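Local atomic coordinates of germination protein (Bacillus megaterium, PDB entry 6O59), a protein that probably helps to sense germinants and trigger spore germination as the A subunit, here its N-terminal domain, of the membrane-bound receptor GerK3. Residues A[12-17]-A[43-48]; A[18-23]-A[100-105]; A[25-30]-A[159-164]; A[155-160]-A[185-190]; A[241-246]-A[253-258]. All blocks are in the same frame, centred on the assembly; numbering follows the deposited sequence.

Contact 1 (A[12-17]-A[43-48]); sequences ENLTLI and AIVYIE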
# COMPACT_ATOMS: atom_id res chain seq x y z
N GLU A 12 -7.63 5.19 -17.46
CA GLU A 12 -7.83 6.46 -16.77
C GLU A 12 -8.00 6.25 -15.27
O GLU A 12 -7.45 7.02 -14.48
CB GLU A 12 -9.03 7.22 -17.36
CG GLU A 12 -8.77 7.75 -18.76
CD GLU A 12 -9.75 8.77 -19.31
OE1 GLU A 12 -9.28 9.78 -19.88
OE2 GLU A 12 -10.98 8.56 -19.20
N ASN A 13 -8.74 5.19 -14.88
CA ASN A 13 -8.98 4.87 -13.47
C ASN A 13 -7.72 4.38 -12.82
O ASN A 13 -7.46 4.73 -11.67
CB ASN A 13 -10.09 3.85 -13.32
CG ASN A 13 -11.45 4.44 -13.59
OD1 ASN A 13 -11.79 5.53 -13.10
ND2 ASN A 13 -12.24 3.74 -14.37
N LEU A 14 -6.90 3.61 -13.55
CA LEU A 14 -5.66 3.07 -13.02
C LEU A 14 -4.62 4.19 -12.87
O LEU A 14 -4.01 4.29 -11.81
CB LEU A 14 -5.12 1.89 -13.87
CG LEU A 14 -6.01 0.64 -13.94
CD1 LEU A 14 -5.36 -0.45 -14.75
CD2 LEU A 14 -6.38 0.09 -12.55
N THR A 15 -4.48 5.06 -13.88
CA THR A 15 -3.52 6.17 -13.79
C THR A 15 -3.82 7.05 -12.57
O THR A 15 -2.89 7.41 -11.85
CB THR A 15 -3.50 7.00 -15.07
OG1 THR A 15 -4.84 7.23 -15.46
CG2 THR A 15 -2.74 6.32 -16.19
N LEU A 16 -5.14 7.33 -12.32
CA LEU A 16 -5.64 8.15 -11.22
C LEU A 16 -5.42 7.49 -9.86
O LEU A 16 -5.12 8.21 -8.91
CB LEU A 16 -7.11 8.53 -11.42
CG LEU A 16 -7.37 9.73 -12.39
CD1 LEU A 16 -8.80 9.76 -12.84
CD2 LEU A 16 -7.02 11.07 -11.77
N ILE A 17 -5.54 6.14 -9.75
CA ILE A 17 -5.27 5.44 -8.49
C ILE A 17 -3.79 5.63 -8.13
O ILE A 17 -3.47 6.12 -7.05
CB ILE A 17 -5.66 3.93 -8.55
CG1 ILE A 17 -7.18 3.75 -8.65
CG2 ILE A 17 -5.07 3.15 -7.35
CD1 ILE A 17 -7.59 2.39 -9.17
N ALA A 43 -9.27 -5.22 -14.37
CA ALA A 43 -8.16 -5.21 -13.41
C ALA A 43 -8.62 -5.46 -11.98
O ALA A 43 -9.72 -5.03 -11.60
CB ALA A 43 -7.41 -3.88 -13.48
N ILE A 44 -7.76 -6.15 -11.19
CA ILE A 44 -7.92 -6.35 -9.74
C ILE A 44 -6.94 -5.40 -9.07
O ILE A 44 -5.74 -5.42 -9.38
CB ILE A 44 -7.73 -7.80 -9.20
CG1 ILE A 44 -8.13 -8.87 -10.24
CG2 ILE A 44 -8.48 -7.96 -7.87
CD1 ILE A 44 -7.80 -10.32 -9.85
N VAL A 45 -7.44 -4.54 -8.18
CA VAL A 45 -6.61 -3.59 -7.45
C VAL A 45 -6.78 -3.87 -5.96
O VAL A 45 -7.91 -3.83 -5.46
CB VAL A 45 -6.88 -2.09 -7.79
CG1 VAL A 45 -5.89 -1.18 -7.07
CG2 VAL A 45 -6.84 -1.83 -9.29
N TYR A 46 -5.67 -4.15 -5.26
CA TYR A 46 -5.68 -4.42 -3.83
C TYR A 46 -4.35 -4.05 -3.15
O TYR A 46 -3.31 -4.04 -3.81
CB TYR A 46 -6.02 -5.91 -3.57
CG TYR A 46 -4.99 -6.90 -4.08
CD1 TYR A 46 -5.01 -7.33 -5.40
CD2 TYR A 46 -4.03 -7.42 -3.22
CE1 TYR A 46 -4.06 -8.24 -5.87
CE2 TYR A 46 -3.06 -8.32 -3.69
CZ TYR A 46 -3.09 -8.73 -5.01
OH TYR A 46 -2.15 -9.64 -5.45
N ILE A 47 -4.39 -3.79 -1.82
CA ILE A 47 -3.19 -3.52 -1.01
C ILE A 47 -2.68 -4.87 -0.46
O ILE A 47 -3.40 -5.57 0.25
CB ILE A 47 -3.38 -2.47 0.15
CG1 ILE A 47 -3.85 -1.10 -0.37
CG2 ILE A 47 -2.11 -2.31 0.97
CD1 ILE A 47 -4.30 -0.26 0.70
N GLU A 48 -1.42 -5.18 -0.80
CA GLU A 48 -0.68 -6.36 -0.40
C GLU A 48 -0.69 -6.57 1.13
O GLU A 48 -0.44 -5.62 1.91
CB GLU A 48 0.78 -6.18 -0.87
CG GLU A 48 1.34 -7.26 -1.77
CD GLU A 48 2.65 -6.88 -2.45
OE1 GLU A 48 3.44 -6.11 -1.85
OE2 GLU A 48 2.89 -7.36 -3.58
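Leu14 and Ile17, one turn apart on helix 12-17, converge on Val45 of strand 43-47. The bump is the CG2 methyl of Val45: CD2 of Leu14 comes within 3.8 Å of Val45 CG2, and CD1 of Ile17 approaches Val45 CG2 to 4.3 Å. The strand's methyl therefore projects toward the shallow hollow between two successive knobs of the helix. Leu14 and Val45 pass alongside one another in opposite directions, so that their branches overlap instead of meeting head-on. The other fork of the leucine leans toward Ala43, where Leu14 CD1 lies 4.2 Å from Ala43 CB. A residue no bigger than alanine suits this place, because the strand offers a low spot there beside the higher valine. Val45 keeps CG1 anti to its backbone N (chi1 -175°), which turns CG2 to the side of that nitrogen and so into the path of the helix side chains. Helix and strand run nearly parallel, 16° between their directions and 11.1 Å between their axes, a helix packed on an antiparallel sheet and held by apolar contact among buried residues. Strand 40-47 lies inside that sheet, between strands 27-34 and 110-114. Leu14 also touches His31 and Ile17 touches Trp98 of helix 98-106, while Ile44 points away from helix 10-20 and packs on helix 54-62.

Contact 2 (A[18-23]-A[100-105]); sequences KEKTGN and DLLSSL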
# COMPACT_ATOMS: atom_id res chain seq x y z
N LYS A 18 -2.90 5.30 -9.09
CA LYS A 18 -1.45 5.45 -8.96
C LYS A 18 -1.09 6.88 -8.50
O LYS A 18 -0.26 7.07 -7.61
CB LYS A 18 -0.76 5.12 -10.30
CG LYS A 18 -0.91 3.67 -10.74
CD LYS A 18 0.01 3.33 -11.91
CE LYS A 18 -0.55 2.26 -12.82
NZ LYS A 18 -1.50 2.81 -13.83
N GLU A 19 -1.78 7.88 -9.08
CA GLU A 19 -1.64 9.30 -8.81
C GLU A 19 -2.03 9.61 -7.35
O GLU A 19 -1.24 10.21 -6.60
CB GLU A 19 -2.57 10.03 -9.78
CG GLU A 19 -2.18 11.44 -10.18
CD GLU A 19 -3.27 12.10 -11.02
OE1 GLU A 19 -3.39 11.76 -12.22
OE2 GLU A 19 -4.01 12.94 -10.46
N LYS A 20 -3.23 9.15 -6.94
CA LYS A 20 -3.85 9.42 -5.66
C LYS A 20 -3.20 8.69 -4.50
O LYS A 20 -3.15 9.24 -3.39
CB LYS A 20 -5.34 9.11 -5.73
CG LYS A 20 -6.08 10.20 -6.52
CD LYS A 20 -7.47 9.81 -6.99
CE LYS A 20 -8.15 10.93 -7.75
NZ LYS A 20 -8.49 12.09 -6.87
N THR A 21 -2.68 7.48 -4.74
CA THR A 21 -2.02 6.64 -3.74
C THR A 21 -0.47 6.80 -3.77
O THR A 21 0.23 6.04 -3.11
CB THR A 21 -2.42 5.19 -3.94
OG1 THR A 21 -1.96 4.76 -5.23
CG2 THR A 21 -3.94 4.95 -3.77
N GLY A 22 0.02 7.78 -4.51
CA GLY A 22 1.43 8.13 -4.63
C GLY A 22 2.37 7.10 -5.22
O GLY A 22 3.58 7.15 -4.96
N ASN A 23 1.81 6.20 -6.07
CA ASN A 23 2.49 5.08 -6.74
C ASN A 23 3.16 4.21 -5.66
O ASN A 23 4.35 3.87 -5.77
CB ASN A 23 3.48 5.59 -7.80
CG ASN A 23 3.16 5.12 -9.20
OD1 ASN A 23 3.38 3.95 -9.56
ND2 ASN A 23 2.63 6.03 -10.02
N ASP A 100 -15.26 6.89 -1.91
CA ASP A 100 -15.76 5.55 -1.61
C ASP A 100 -14.81 4.46 -2.09
O ASP A 100 -14.56 3.49 -1.37
CB ASP A 100 -17.15 5.35 -2.22
CG ASP A 100 -18.27 6.10 -1.53
OD1 ASP A 100 -18.02 6.67 -0.44
OD2 ASP A 100 -19.40 6.10 -2.07
N LEU A 101 -14.28 4.63 -3.32
CA LEU A 101 -13.33 3.70 -3.92
C LEU A 101 -12.08 3.62 -3.06
O LEU A 101 -11.70 2.52 -2.63
CB LEU A 101 -12.97 4.14 -5.36
CG LEU A 101 -12.00 3.25 -6.15
CD1 LEU A 101 -12.42 3.15 -7.58
CD2 LEU A 101 -10.58 3.79 -6.09
N LEU A 102 -11.45 4.78 -2.81
CA LEU A 102 -10.20 4.85 -2.08
C LEU A 102 -10.32 4.34 -0.65
O LEU A 102 -9.44 3.59 -0.23
CB LEU A 102 -9.62 6.27 -2.12
CG LEU A 102 -9.01 6.69 -3.46
CD1 LEU A 102 -8.65 8.17 -3.45
CD2 LEU A 102 -7.82 5.82 -3.84
N SER A 103 -11.41 4.66 0.05
CA SER A 103 -11.59 4.20 1.43
C SER A 103 -11.73 2.68 1.49
O SER A 103 -11.18 2.07 2.41
CB SER A 103 -12.79 4.87 2.09
OG SER A 103 -13.96 4.12 1.84
N SER A 104 -12.43 2.07 0.51
CA SER A 104 -12.61 0.61 0.48
C SER A 104 -11.26 -0.09 0.20
O SER A 104 -10.91 -1.09 0.86
CB SER A 104 -13.69 0.23 -0.52
OG SER A 104 -13.20 -0.45 -1.67
N LEU A 105 -10.47 0.48 -0.73
CA LEU A 105 -9.14 -0.02 -1.06
C LEU A 105 -8.24 0.00 0.19
O LEU A 105 -7.63 -1.02 0.50
CB LEU A 105 -8.54 0.86 -2.19
CG LEU A 105 -7.10 0.55 -2.64
CD1 LEU A 105 -7.06 -0.69 -3.49
CD2 LEU A 105 -6.55 1.68 -3.43
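Lys20 lies between an aliphatic and an aromatic neighbour: its methylenes rest against Leu102, and its charge makes a cation-pi contact with the flat indole of Trp98, just before segment 100-105. CB and CD of Lys20 both stand 4.1 Å from Leu102 CD1, the two side chains crossing at about a right angle. The chain is extended as far as CE and bends only at the last torsion (chi4 -68°). Lysine suits a place at the border of the core, where its carbon chain can cover a leucine while its charged end has an aromatic partner. Here the C-terminal end of helix 10-20 meets helix 98-106, so the contact packs two helices against each other; Thr21 is the first residue to leave the helical conformation. Its CG2 sits 4.0 Å from Leu102 CD2, and the same methyl, Thr21 CG2, is 4.2 Å from Leu105 CD2. Two leucines one turn apart thus share a single methyl. Threonine also serves the helix end, for OG1, placed between the backbone N and the carbonyl carbon (chi1 63°), hydrogen-bonds to Ile17 O, while CG2 is left to face the leucines. Leu105 also touches Leu111 of strand 110-114.

Contact 3 (A[25-30]-A[159-164]); sequences SDIVIR and MVRRII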
# COMPACT_ATOMS: atom_id res chain seq x y z
N SER A 25 4.30 1.25 -3.29
CA SER A 25 4.87 -0.04 -3.66
C SER A 25 4.02 -1.26 -3.28
O SER A 25 4.21 -2.30 -3.90
CB SER A 25 6.27 -0.20 -3.08
OG SER A 25 6.33 -0.00 -1.68
N ASP A 26 3.06 -1.14 -2.33
CA ASP A 26 2.25 -2.28 -1.90
C ASP A 26 0.88 -2.33 -2.56
O ASP A 26 0.10 -3.23 -2.26
CB ASP A 26 2.10 -2.29 -0.37
CG ASP A 26 1.40 -1.10 0.27
OD1 ASP A 26 1.28 -0.05 -0.39
OD2 ASP A 26 0.99 -1.22 1.44
N ILE A 27 0.60 -1.39 -3.46
CA ILE A 27 -0.67 -1.41 -4.17
C ILE A 27 -0.48 -2.24 -5.45
O ILE A 27 0.31 -1.88 -6.32
CB ILE A 27 -1.19 0.01 -4.39
CG1 ILE A 27 -1.66 0.58 -3.03
CG2 ILE A 27 -2.35 0.02 -5.42
CD1 ILE A 27 -1.61 1.94 -2.91
N VAL A 28 -1.17 -3.39 -5.50
CA VAL A 28 -1.09 -4.36 -6.60
C VAL A 28 -2.23 -4.17 -7.62
O VAL A 28 -3.40 -4.08 -7.24
CB VAL A 28 -1.08 -5.83 -6.08
CG1 VAL A 28 -0.90 -6.82 -7.21
CG2 VAL A 28 -0.00 -6.03 -5.04
N ILE A 29 -1.85 -4.14 -8.91
CA ILE A 29 -2.73 -4.06 -10.07
C ILE A 29 -2.51 -5.33 -10.89
O ILE A 29 -1.42 -5.54 -11.43
CB ILE A 29 -2.52 -2.76 -10.91
CG1 ILE A 29 -2.86 -1.51 -10.07
CG2 ILE A 29 -3.34 -2.82 -12.22
CD1 ILE A 29 -2.47 -0.15 -10.65
N ARG A 30 -3.53 -6.19 -10.96
CA ARG A 30 -3.48 -7.41 -11.76
C ARG A 30 -4.35 -7.22 -12.99
O ARG A 30 -5.57 -7.12 -12.89
CB ARG A 30 -3.94 -8.64 -10.95
CG ARG A 30 -3.09 -8.96 -9.74
CD ARG A 30 -2.05 -9.99 -10.04
NE ARG A 30 -1.70 -10.75 -8.84
CZ ARG A 30 -0.58 -10.59 -8.16
NH1 ARG A 30 0.33 -9.71 -8.56
NH2 ARG A 30 -0.34 -11.33 -7.09
N MET A 159 1.16 -4.11 8.66
CA MET A 159 0.81 -3.77 10.04
C MET A 159 0.46 -2.30 10.17
O MET A 159 -0.55 -1.99 10.80
CB MET A 159 1.93 -4.17 11.02
CG MET A 159 2.09 -5.68 11.14
SD MET A 159 3.39 -6.25 12.24
CE MET A 159 2.49 -6.36 13.71
N VAL A 160 1.23 -1.40 9.53
CA VAL A 160 0.99 0.05 9.55
C VAL A 160 -0.32 0.36 8.79
O VAL A 160 -1.19 1.07 9.33
CB VAL A 160 2.20 0.86 8.98
CG1 VAL A 160 1.87 2.35 8.93
CG2 VAL A 160 3.48 0.60 9.77
N ARG A 161 -0.46 -0.19 7.57
CA ARG A 161 -1.63 -0.08 6.68
C ARG A 161 -2.97 -0.45 7.35
O ARG A 161 -4.03 -0.06 6.86
CB ARG A 161 -1.45 -0.99 5.45
CG ARG A 161 -0.51 -0.42 4.40
CD ARG A 161 -1.05 0.85 3.79
NE ARG A 161 -0.48 1.08 2.47
CZ ARG A 161 -0.48 2.25 1.86
NH1 ARG A 161 -0.99 3.32 2.46
NH2 ARG A 161 0.08 2.38 0.66
N ARG A 162 -2.91 -1.26 8.40
CA ARG A 162 -4.06 -1.74 9.14
C ARG A 162 -4.53 -0.68 10.13
O ARG A 162 -5.73 -0.63 10.43
CB ARG A 162 -3.74 -3.04 9.86
CG ARG A 162 -3.88 -4.24 8.97
CD ARG A 162 -3.87 -5.54 9.75
NE ARG A 162 -3.91 -6.73 8.89
CZ ARG A 162 -2.85 -7.47 8.57
NH1 ARG A 162 -1.64 -7.12 8.99
NH2 ARG A 162 -2.99 -8.56 7.82
N ILE A 163 -3.59 0.17 10.60
CA ILE A 163 -3.79 1.27 11.56
C ILE A 163 -4.06 2.61 10.81
O ILE A 163 -5.03 3.29 11.13
CB ILE A 163 -2.58 1.40 12.53
CG1 ILE A 163 -2.22 0.04 13.16
CG2 ILE A 163 -2.84 2.47 13.60
CD1 ILE A 163 -1.22 0.08 14.23
N ILE A 164 -3.18 2.99 9.87
CA ILE A 164 -3.34 4.23 9.10
C ILE A 164 -4.04 3.87 7.80
O ILE A 164 -3.42 3.29 6.91
CB ILE A 164 -1.97 4.96 8.86
CG1 ILE A 164 -1.23 5.24 10.18
CG2 ILE A 164 -2.11 6.24 8.03
CD1 ILE A 164 -1.82 6.30 11.07
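Two torsions bring Asp26 and Arg161 together: the aspartate turns its CG between its own backbone N and carbonyl carbon (chi1 62°), and the arginine chain bends at chi2 (-65°) before running out nearly straight. The product is a bidentate, side-on salt bridge joining the two halves of an alpha+beta structure, from the loop leading into edge strand 27-34 to helix 153-163. Carboxylate and guanidinium are almost coplanar, 8° apart, and each oxygen accepts through its syn lone pair. Arg161 NE lies 2.9 Å from Asp26 OD2, and Arg161 NH2 lies 2.9 Å from Asp26 OD1. Both bonds are nearly straight, so the two together would fix the rotation of either flat group. Both residues are buried, and the paired charges compensate each other; an ion pair inside the protein probably keeps both side chains ionised. Arginine suits the place because it has a third nitrogen to spend: NH1 hydrogen-bonds to the backbone carbonyl of Leu169, at the start of strand 169-176. Aspartate is short enough to stay close to the loop that carries it, and Leu171 and Ile47 contribute apolar surface touching both partners. Beside the bridge Ile27 crosses the arginine at about a right angle, its CD1 methyl 4.0 Å from Arg161 NH2.

Contact 4 (A[155-160]-A[185-190]); sequences TNLAMV and TLMYIH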
# COMPACT_ATOMS: atom_id res chain seq x y z
N THR A 155 5.36 -7.66 5.80
CA THR A 155 4.55 -7.89 7.00
C THR A 155 4.44 -6.58 7.79
O THR A 155 3.34 -6.21 8.20
CB THR A 155 5.17 -9.02 7.83
OG1 THR A 155 5.27 -10.20 7.04
CG2 THR A 155 4.37 -9.31 9.08
N ASN A 156 5.57 -5.87 7.98
CA ASN A 156 5.65 -4.60 8.70
C ASN A 156 4.79 -3.50 8.03
O ASN A 156 4.08 -2.79 8.74
CB ASN A 156 7.11 -4.15 8.82
CG ASN A 156 7.95 -5.06 9.69
OD1 ASN A 156 7.45 -5.90 10.44
ND2 ASN A 156 9.27 -4.91 9.60
N LEU A 157 4.85 -3.38 6.69
CA LEU A 157 4.06 -2.39 5.94
C LEU A 157 2.58 -2.62 6.13
O LEU A 157 1.84 -1.67 6.38
CB LEU A 157 4.37 -2.42 4.43
CG LEU A 157 5.82 -2.31 3.98
CD1 LEU A 157 5.88 -2.26 2.46
CD2 LEU A 157 6.55 -1.13 4.67
N ALA A 158 2.17 -3.91 6.05
CA ALA A 158 0.80 -4.37 6.23
C ALA A 158 0.29 -4.00 7.64
O ALA A 158 -0.85 -3.55 7.77
CB ALA A 158 0.74 -5.88 6.00
N MET A 159 1.16 -4.11 8.66
CA MET A 159 0.81 -3.77 10.04
C MET A 159 0.46 -2.30 10.17
O MET A 159 -0.55 -1.99 10.80
CB MET A 159 1.93 -4.17 11.02
CG MET A 159 2.09 -5.68 11.14
SD MET A 159 3.39 -6.25 12.24
CE MET A 159 2.49 -6.36 13.71
N VAL A 160 1.23 -1.40 9.53
CA VAL A 160 0.99 0.05 9.55
C VAL A 160 -0.32 0.36 8.79
O VAL A 160 -1.19 1.07 9.33
CB VAL A 160 2.20 0.86 8.98
CG1 VAL A 160 1.87 2.35 8.93
CG2 VAL A 160 3.48 0.60 9.77
N THR A 185 11.98 0.27 2.68
CA THR A 185 10.74 0.96 2.32
C THR A 185 10.57 2.16 3.27
O THR A 185 10.62 2.02 4.50
CB THR A 185 9.53 0.02 2.25
OG1 THR A 185 9.70 -0.85 1.13
CG2 THR A 185 8.22 0.79 2.06
N LEU A 186 10.42 3.34 2.68
CA LEU A 186 10.22 4.64 3.30
C LEU A 186 8.70 4.98 3.33
O LEU A 186 8.01 4.73 2.35
CB LEU A 186 10.99 5.66 2.45
CG LEU A 186 11.17 7.08 2.97
CD1 LEU A 186 12.49 7.63 2.54
CD2 LEU A 186 10.08 8.01 2.45
N MET A 187 8.21 5.56 4.42
CA MET A 187 6.81 5.95 4.63
C MET A 187 6.67 7.39 5.11
O MET A 187 7.43 7.82 5.98
CB MET A 187 6.17 5.06 5.70
CG MET A 187 5.39 3.93 5.19
SD MET A 187 4.80 3.12 6.69
CE MET A 187 4.57 1.48 6.08
N TYR A 188 5.63 8.09 4.64
CA TYR A 188 5.26 9.44 5.06
C TYR A 188 3.83 9.72 4.63
O TYR A 188 3.38 9.14 3.64
CB TYR A 188 6.24 10.51 4.51
CG TYR A 188 6.22 10.67 3.01
CD1 TYR A 188 6.96 9.83 2.18
CD2 TYR A 188 5.46 11.68 2.40
CE1 TYR A 188 6.94 9.97 0.79
CE2 TYR A 188 5.43 11.83 1.02
CZ TYR A 188 6.17 10.97 0.21
OH TYR A 188 6.12 11.13 -1.15
N ILE A 189 3.12 10.61 5.36
CA ILE A 189 1.76 10.96 4.96
C ILE A 189 1.86 12.26 4.17
O ILE A 189 2.16 13.33 4.73
CB ILE A 189 0.70 11.04 6.11
CG1 ILE A 189 0.60 9.71 6.89
CG2 ILE A 189 -0.68 11.44 5.55
CD1 ILE A 189 -0.22 9.76 8.19
N HIS A 190 1.63 12.14 2.85
CA HIS A 190 1.61 13.26 1.91
C HIS A 190 0.60 14.32 2.38
O HIS A 190 -0.56 14.01 2.64
CB HIS A 190 1.25 12.72 0.52
CG HIS A 190 0.89 13.80 -0.45
ND1 HIS A 190 1.86 14.54 -1.08
CD2 HIS A 190 -0.33 14.25 -0.82
CE1 HIS A 190 1.21 15.41 -1.83
NE2 HIS A 190 -0.11 15.28 -1.70
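Met187 reaches from strand 185-189 to Leu157 and Val160 of helix 155-160. Its CB points toward the helix, but CB and CG act mainly as a spacer, carried straight on by a chi2 of -180°. The sulfur is the first atom to arrive: Met187 SD lies 3.8 Å from Val160 CG1. At the tip, CE fits between the two helix residues, with Met187 CE 3.6 Å from Leu157 CD2 and the same methyl, Met187 CE, 3.8 Å from Val160 CB. Methionine and valine meet tip to tip, whereas the leucine passes the methionine at a slant. A long, unbranched, apolar side chain suits a strand position whose helix partner lies well above the sheet, the axes being 10.8 Å apart and only 11° from parallel. In the fold this is helix 153-163 laid along strand 182-189 of a five-stranded antiparallel sheet, a helix-on-sheet packing whose touching residues are all buried. Leu157 also meets Thr185, two residues before the methionine: Leu157 CD2 is 3.6 Å from Thr185 CG2. The threonine divides its roles: with OG1 beside the backbone N (chi1 -68°), CG2 lies anti to it and meets the leucine, while OG1 shares a hydrogen bond with Ser173 OG. Phe255, from the next strand, touches Leu157, Val160 and Met187 alike, and Leu171 of strand 169-176 packs on both Leu157 and Met187.

Contact 5 (A[241-246]-A[253-258]); sequences DVVAGN and AIFVDG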
# COMPACT_ATOMS: atom_id res chain seq x y z
N ASP A 241 1.70 1.06 16.39
CA ASP A 241 0.92 2.23 16.84
C ASP A 241 1.82 3.45 17.05
O ASP A 241 1.40 4.56 16.72
CB ASP A 241 0.11 1.93 18.11
CG ASP A 241 0.90 1.31 19.23
OD1 ASP A 241 1.37 0.15 19.06
OD2 ASP A 241 1.04 1.95 20.28
N VAL A 242 3.06 3.25 17.54
CA VAL A 242 4.05 4.32 17.75
C VAL A 242 4.47 4.88 16.37
O VAL A 242 4.57 6.11 16.23
CB VAL A 242 5.25 3.86 18.62
CG1 VAL A 242 6.32 4.94 18.74
CG2 VAL A 242 4.76 3.43 20.00
N VAL A 243 4.63 4.00 15.36
CA VAL A 243 4.96 4.40 13.98
C VAL A 243 3.79 5.22 13.43
O VAL A 243 3.99 6.33 12.95
CB VAL A 243 5.30 3.18 13.08
CG1 VAL A 243 5.20 3.51 11.60
CG2 VAL A 243 6.69 2.64 13.42
N ALA A 244 2.56 4.70 13.61
CA ALA A 244 1.32 5.36 13.18
C ALA A 244 1.22 6.78 13.78
O ALA A 244 0.96 7.73 13.04
CB ALA A 244 0.13 4.51 13.57
N GLY A 245 1.49 6.92 15.07
CA GLY A 245 1.46 8.20 15.76
C GLY A 245 2.44 9.20 15.18
O GLY A 245 2.05 10.35 14.91
N ASN A 246 3.70 8.77 14.94
CA ASN A 246 4.71 9.67 14.36
C ASN A 246 4.39 10.03 12.91
O ASN A 246 4.65 11.17 12.50
CB ASN A 246 6.10 9.08 14.46
CG ASN A 246 6.62 9.10 15.87
OD1 ASN A 246 6.89 8.06 16.47
ND2 ASN A 246 6.77 10.29 16.44
N ALA A 253 8.76 7.10 8.37
CA ALA A 253 9.03 5.75 8.88
C ALA A 253 9.87 4.95 7.86
O ALA A 253 9.58 4.96 6.67
CB ALA A 253 7.73 5.02 9.21
N ILE A 254 10.95 4.30 8.32
CA ILE A 254 11.83 3.51 7.46
C ILE A 254 11.83 2.08 7.94
O ILE A 254 12.05 1.83 9.13
CB ILE A 254 13.27 4.08 7.39
CG1 ILE A 254 13.28 5.55 6.90
CG2 ILE A 254 14.19 3.21 6.54
CD1 ILE A 254 14.25 6.42 7.67
N PHE A 255 11.60 1.15 7.01
CA PHE A 255 11.65 -0.29 7.26
C PHE A 255 12.78 -0.89 6.47
O PHE A 255 12.78 -0.83 5.23
CB PHE A 255 10.31 -0.98 6.93
CG PHE A 255 9.22 -0.58 7.87
CD1 PHE A 255 9.13 -1.14 9.14
CD2 PHE A 255 8.30 0.42 7.52
CE1 PHE A 255 8.13 -0.75 10.01
CE2 PHE A 255 7.29 0.79 8.39
CZ PHE A 255 7.21 0.20 9.63
N VAL A 256 13.78 -1.44 7.19
CA VAL A 256 14.95 -2.09 6.61
C VAL A 256 14.75 -3.61 6.65
O VAL A 256 14.29 -4.15 7.66
CB VAL A 256 16.24 -1.65 7.35
CG1 VAL A 256 17.49 -2.19 6.66
CG2 VAL A 256 16.30 -0.13 7.48
N ASP A 257 15.08 -4.30 5.54
CA ASP A 257 14.98 -5.74 5.40
C ASP A 257 15.83 -6.45 6.45
O ASP A 257 17.03 -6.16 6.59
CB ASP A 257 15.40 -6.17 3.98
CG ASP A 257 15.13 -7.61 3.61
OD1 ASP A 257 14.20 -8.21 4.19
OD2 ASP A 257 15.82 -8.13 2.72
N GLY A 258 15.18 -7.31 7.23
CA GLY A 258 15.82 -8.07 8.30
C GLY A 258 15.81 -7.44 9.68
O GLY A 258 16.15 -8.12 10.65
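Helix 241-246 comes closest to strand 253-256 at Val243 and Ala253, whose CA atoms stand 6.7 Å apart, only a short connection separating the two segments in the chain. Within the helix, Gly245 N bonds to Asp241 O at 2.9 Å. Val243 supplies the helix side of the contact through one methyl. Its CG1, set roughly anti to the backbone N (chi1 162°), lies 3.8 Å from Ala253 CB, and the same branch, Val243 CG1, is 4.3 Å from Phe255 CZ. The valine thus spans two residues that lie on one face of the strand. Alanine suits the close end, where its single methyl lets the helix draw near; phenylalanine, starting further along the strand, needs its length to bring CZ back to the same valine. All three residues are buried and meet by apolar packing alone, as befits a helix covering an antiparallel sheet. Phe255 has a further partner in Phe149, edge to face, and also touches Asn156 of helix 153-163. Strand 252-256 runs between strands 182-189 and 262-265, antiparallel to both, and helix 240-248 touches helix 153-163 through Ala244 on Ile163.

The five contacts fall along an elongated domain containing two five-stranded antiparallel sheets of the same strand order, 1-2-4-5-3, numbering the strands of each sheet along the chain. Contacts 1 and 2 share helix 10-20 in the first half, their centres 7 Å apart, and touch through Ile47 and Leu105. Contacts 4 and 5, also 7 Å apart between centres, share the second sheet, where Met187 N and Ala253 O probably hydrogen-bond at 2.7 Å. Contact 3 lies between, 2 Å from the chain's centre; it shares helix 153-163 with contact 4 and meets contact 2 where Thr21 packs on Ile27. Contacts 1 and 5 lie on opposite sides, centres 25 Å apart, without touching.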